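PDB 3QAT: malonyl CoA-acyl carrier protein transacylase from Bartonella henselae, which transfers the malonyl group from malonyl-CoA to acyl carrier protein, probably supplying malonyl units for fatty acid biosynthesis. Local coordinates for residues G136-L141 with Q172-G177. Residues are numbered along the deposited sequence; the frame is centred on the assembly and turned at random.
Sequences GSMAAL and QIVISG
Ser137, Ala139 and Leu141 pair with Gly177, Ile175 and Ile173 as antiparallel hydrogen-bonded pairs, six backbone bonds in all, in strands whose axes come within 4.6 Å and run at 165° to each other. Between them fall the non-hydrogen-bonded pairs Met138–Ser176 and Ala140–Val174. The bond from Ala139 N to Ile175 O (3.0 Å) approaches from above the carbonyl plane, whereas Ile175 N meets Ala139 O within that plane. On the face of Ala139, Leu141 and Ile175, the small Ala139 CB lies 3.7 Å from Ile175 CG1. Ile175 chi1 is 56°, which sets CG1 between its backbone N and carbonyl carbon, beside the alanine methyl, and leaves CG2 for Leu141 CD1 at 4.1 Å; the two branched chains cross at about a right angle. Ser137, also on this face, bonds through OG to the carbonyl of Pro201. On the other face, unbranched Met138 reaches diagonally across to the neighbouring strand: its chain bends at chi3 (92°), bringing CE to 3.7 Å from Val174 CG1. Compact Ser176 fits its CB against Met138 CG and CE, the carbons either side of the sulfur; in the conformer described, its hydroxyl is bonded to the carbonyl of Phe206. Gly177 adopts a backbone conformation that would jam a side chain against the preceding carbonyl oxygen, as the chain turns a corner toward helix 179-191. The two strands lie side by side inside the mixed sheet of the smaller, ferredoxin-like subdomain characteristic of this acyltransferase family: strand 196-200 flanks 136-142, strand 162-169 flanks 172-176, and helices 146-155 and 179-191 cover the Ala139–Ile175 face.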
loop_
_atom_site.group_PDB
_atom_site.type_symbol
_atom_site.label_atom_id
_atom_site.label_comp_id
_atom_site.label_asym_id
_atom_site.label_seq_id
_atom_site.Cartn_x
_atom_site.Cartn_y
_atom_site.Cartn_z
ATOM N N GLY A 136 -11.160 -16.386 7.731
ATOM C CA GLY A 136 -9.774 -15.929 7.662
ATOM C C GLY A 136 -9.393 -15.124 8.872
ATOM O O GLY A 136 -10.246 -14.670 9.638
ATOM N N SER A 137 -8.092 -14.928 9.045
ATOM C CA SER A 137 -7.580 -13.959 10.019
ATOM C C SER A 137 -6.227 -13.478 9.537
ATOM O O SER A 137 -5.630 -14.053 8.609
ATOM C CB SER A 137 -7.363 -14.613 11.402
ATOM O OG SER A 137 -8.579 -15.084 11.990
ATOM N N MET A 138 -5.716 -12.446 10.210
ATOM C CA MET A 138 -4.309 -12.018 10.074
ATOM C C MET A 138 -3.711 -11.888 11.463
ATOM O O MET A 138 -4.434 -11.976 12.454
ATOM C CB MET A 138 -4.166 -10.670 9.317
ATOM C CG MET A 138 -4.660 -10.770 7.913
ATOM S SD MET A 138 -4.349 -9.238 7.008
ATOM C CE MET A 138 -2.762 -9.622 6.295
ATOM N N ALA A 139 -2.387 -11.730 11.548
ATOM C CA ALA A 139 -1.752 -11.426 12.819
ATOM C C ALA A 139 -0.522 -10.590 12.609
ATOM O O ALA A 139 0.179 -10.747 11.599
ATOM C CB ALA A 139 -1.384 -12.716 13.593
ATOM N N ALA A 140 -0.271 -9.684 13.551
ATOM C CA ALA A 140 0.889 -8.820 13.472
ATOM C C ALA A 140 1.933 -9.324 14.448
ATOM O O ALA A 140 1.682 -9.381 15.657
ATOM C CB ALA A 140 0.492 -7.363 13.839
ATOM N N LEU A 141 3.103 -9.670 13.915
ATOM C CA LEU A 141 4.208 -10.178 14.738
ATOM C C LEU A 141 5.369 -9.191 14.732
ATOM O O LEU A 141 5.643 -8.526 13.722
ATOM C CB LEU A 141 4.715 -11.522 14.189
ATOM C CG LEU A 141 3.666 -12.575 13.860
ATOM C CD1 LEU A 141 4.371 -13.824 13.247
ATOM C CD2 LEU A 141 2.746 -12.930 15.054
ATOM N N GLN A 172 9.181 -6.633 11.752
ATOM C CA GLN A 172 7.701 -6.707 11.660
ATOM C C GLN A 172 7.269 -7.617 10.535
ATOM O O GLN A 172 7.614 -7.378 9.369
ATOM C CB GLN A 172 7.088 -5.332 11.397
ATOM C CG GLN A 172 7.252 -4.373 12.561
ATOM C CD GLN A 172 6.684 -3.011 12.253
ATOM O OE1 GLN A 172 5.617 -2.873 11.624
ATOM N NE2 GLN A 172 7.398 -1.991 12.672
ATOM N N ILE A 173 6.501 -8.648 10.875
ATOM C CA ILE A 173 5.992 -9.592 9.880
ATOM C C ILE A 173 4.494 -9.798 10.141
ATOM O O ILE A 173 4.081 -10.012 11.287
ATOM C CB ILE A 173 6.771 -10.932 9.917
ATOM C CG1 ILE A 173 8.220 -10.738 9.408
ATOM C CG2 ILE A 173 6.030 -12.027 9.091
ATOM C CD1 ILE A 173 9.097 -11.954 9.526
ATOM N N VAL A 174 3.684 -9.691 9.086
ATOM C CA VAL A 174 2.250 -9.946 9.184
ATOM C C VAL A 174 1.945 -11.281 8.530
ATOM O O VAL A 174 2.403 -11.539 7.415
ATOM C CB VAL A 174 1.444 -8.832 8.490
ATOM C CG1 VAL A 174 -0.033 -9.035 8.730
ATOM C CG2 VAL A 174 1.889 -7.466 9.030
ATOM N N ILE A 175 1.226 -12.143 9.240
ATOM C CA ILE A 175 0.799 -13.428 8.680
ATOM C C ILE A 175 -0.707 -13.412 8.382
ATOM O O ILE A 175 -1.446 -12.546 8.859
ATOM C CB ILE A 175 1.147 -14.623 9.610
ATOM C CG1 ILE A 175 0.544 -14.423 10.998
ATOM C CG2 ILE A 175 2.673 -14.800 9.656
ATOM C CD1 ILE A 175 0.711 -15.647 11.926
ATOM N N SER A 176 -1.147 -14.392 7.605
ATOM C CA SER A 176 -2.512 -14.406 7.072
ATOM C C SER A 176 -2.896 -15.814 6.666
ATOM O O SER A 176 -2.033 -16.607 6.284
ATOM C CB SER A 176 -2.567 -13.489 5.842
ATOM O OG SER A 176 -3.877 -13.422 5.304
ATOM N N GLY A 177 -4.187 -16.099 6.695
ATOM C CA GLY A 177 -4.678 -17.409 6.234
ATOM C C GLY A 177 -5.920 -17.827 6.979
ATOM O O GLY A 177 -6.757 -16.991 7.361
#